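Local coordinates for protein endo-pectate lyase (Erwinia chrysanthemi, PDB 3B4N) that probably cleaves polygalacturonate and pectins, including highly methylated ones, within the chain by calcium-dependent elimination, at residues S27-D31 with V32-G36. Numbering follows the deposited sequence.
Sequences SQKSD and VNYLG
With CG of Y34 set beside its own backbone N (chi1 -73°), the phenol ring leans back along the hairpin until its CE2 edge meets CB of K29 at 3.8 Å, while CG1 of V32 lies over one ring face, offset toward the rim. Q28 and N33 likewise set CG beside their own backbone N on the other face of the ribbon, where their side chains run alongside each other. The amide planes stand 68° apart, and ND2 of N33 packs against CG of Q28 at 3.3 Å; a water accepts from that ND2 and donates to OE1 of Q28.

The case illustrates a tight beta hairpin whose two-residue turn, S30 and D31, has both residues in the left-handed region, as in a type I' turn. At its mouth the N of K29 donates almost straight to O of V32 (2.8 Å, 173° at the hydrogen). The return bond, from N of V32 to O of K29, is longer at 3.1 Å and bent, its donor well above the carbonyl plane. A second water is hydrogen-bonded to OH of Y34 at 2.7 Å and donates to O of K29. Further along, S27 and Y34 form a regular hydrogen-bonded pair, with 2.8 Å between N of S27 and O of Y34. The bent chain of K29 brings NZ back to OG of S27 in a weak bond; E190 binds both groups, by a salt bridge to NZ and a hydrogen bond to OG.

Strand 72-75 pairs antiparallel with 32-39, on the side away from 22-29, and completes a three-stranded sheet. OH of Y86 is hydrogen-bonded to OD1 of N33 on one face, whereas on the other OH of Y34 is hydrogen-bonded to ND2 of N274 and Y34, with K29, packs on strand 241-244 of the right-handed parallel beta-helix.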
loop_
_atom_site.group_PDB
_atom_site.type_symbol
_atom_site.label_atom_id
_atom_site.label_comp_id
_atom_site.label_asym_id
_atom_site.label_seq_id
_atom_site.Cartn_x
_atom_site.Cartn_y
_atom_site.Cartn_z
ATOM N N SER A 27 0.364 4.006 13.047
ATOM C CA SER A 27 1.615 3.250 13.009
ATOM C C SER A 27 2.776 4.213 13.233
ATOM O O SER A 27 2.913 5.206 12.532
ATOM C CB SER A 27 1.810 2.525 11.680
ATOM O OG SER A 27 2.967 1.703 11.761
ATOM N N GLN A 28 3.619 3.918 14.217
ATOM C CA GLN A 28 4.758 4.780 14.510
ATOM C C GLN A 28 6.022 4.298 13.801
ATOM O O GLN A 28 6.407 3.141 13.941
ATOM C CB GLN A 28 4.995 4.816 16.018
ATOM C CG GLN A 28 3.735 5.093 16.829
ATOM C CD GLN A 28 3.991 5.105 18.321
ATOM O OE1 GLN A 28 4.741 5.939 18.827
ATOM N NE2 GLN A 28 3.369 4.175 19.037
ATOM N N LYS A 29 6.667 5.188 13.051
ATOM C CA LYS A 29 7.892 4.849 12.321
ATOM C C LYS A 29 8.881 6.019 12.239
ATOM O O LYS A 29 8.571 7.061 11.665
ATOM C CB LYS A 29 7.552 4.405 10.889
ATOM C CG LYS A 29 6.778 3.096 10.761
ATOM C CD LYS A 29 7.670 1.881 10.980
ATOM C CE LYS A 29 7.268 1.119 12.227
ATOM N NZ LYS A 29 5.823 0.762 12.191
ATOM N N SER A 30 10.074 5.837 12.802
ATOM C CA SER A 30 11.119 6.863 12.763
ATOM C C SER A 30 10.672 8.248 13.249
ATOM O O SER A 30 10.845 9.250 12.539
ATOM C CB SER A 30 11.665 6.973 11.336
ATOM O OG SER A 30 12.741 7.892 11.260
ATOM N N ASP A 31 10.126 8.293 14.464
ATOM C CA ASP A 31 9.637 9.527 15.091
ATOM C C ASP A 31 8.532 10.231 14.323
ATOM O O ASP A 31 8.298 11.433 14.488
ATOM C CB ASP A 31 10.786 10.495 15.326
ATOM C CG ASP A 31 11.656 10.065 16.469
ATOM O OD1 ASP A 31 12.730 10.647 16.623
ATOM O OD2 ASP A 31 11.253 9.149 17.217
ATOM N N VAL A 32 7.863 9.471 13.477
ATOM C CA VAL A 32 6.766 9.989 12.688
ATOM C C VAL A 32 5.578 9.094 12.992
ATOM O O VAL A 32 5.714 7.868 13.052
ATOM C CB VAL A 32 7.089 9.922 11.177
ATOM C CG1 VAL A 32 5.897 10.390 10.360
ATOM C CG2 VAL A 32 8.298 10.803 10.869
ATOM N N ASN A 33 4.423 9.701 13.238
ATOM C CA ASN A 33 3.218 8.926 13.488
ATOM C C ASN A 33 2.440 8.913 12.190
ATOM O O ASN A 33 2.068 9.965 11.673
ATOM C CB ASN A 33 2.367 9.570 14.580
ATOM C CG ASN A 33 2.993 9.449 15.950
ATOM O OD1 ASN A 33 2.808 10.315 16.812
ATOM N ND2 ASN A 33 3.715 8.360 16.172
ATOM N N TYR A 34 2.224 7.724 11.646
ATOM C CA TYR A 34 1.470 7.592 10.408
ATOM C C TYR A 34 0.037 7.217 10.714
ATOM O O TYR A 34 -0.229 6.334 11.535
ATOM C CB TYR A 34 2.085 6.520 9.506
ATOM C CG TYR A 34 3.378 6.934 8.853
ATOM C CD1 TYR A 34 3.384 7.634 7.652
ATOM C CD2 TYR A 34 4.597 6.650 9.459
ATOM C CE1 TYR A 34 4.588 8.046 7.065
ATOM C CE2 TYR A 34 5.795 7.053 8.888
ATOM C CZ TYR A 34 5.785 7.748 7.697
ATOM O OH TYR A 34 6.982 8.145 7.149
ATOM N N LEU A 35 -0.887 7.914 10.066
ATOM C CA LEU A 35 -2.302 7.634 10.226
ATOM C C LEU A 35 -2.837 7.071 8.925
ATOM O O LEU A 35 -2.471 7.525 7.842
ATOM C CB LEU A 35 -3.082 8.905 10.545
ATOM C CG LEU A 35 -2.701 9.655 11.815
ATOM C CD1 LEU A 35 -3.608 10.881 11.965
ATOM C CD2 LEU A 35 -2.844 8.732 13.016
ATOM N N GLY A 36 -3.707 6.081 9.050
ATOM C CA GLY A 36 -4.346 5.492 7.890
ATOM C C GLY A 36 -5.803 5.300 8.257
ATOM O O GLY A 36 -6.119 4.788 9.338
HETATM O O HOH W 1 5.713 8.011 17.821
HETATM O O HOH W 2 9.157 7.333 8.509
#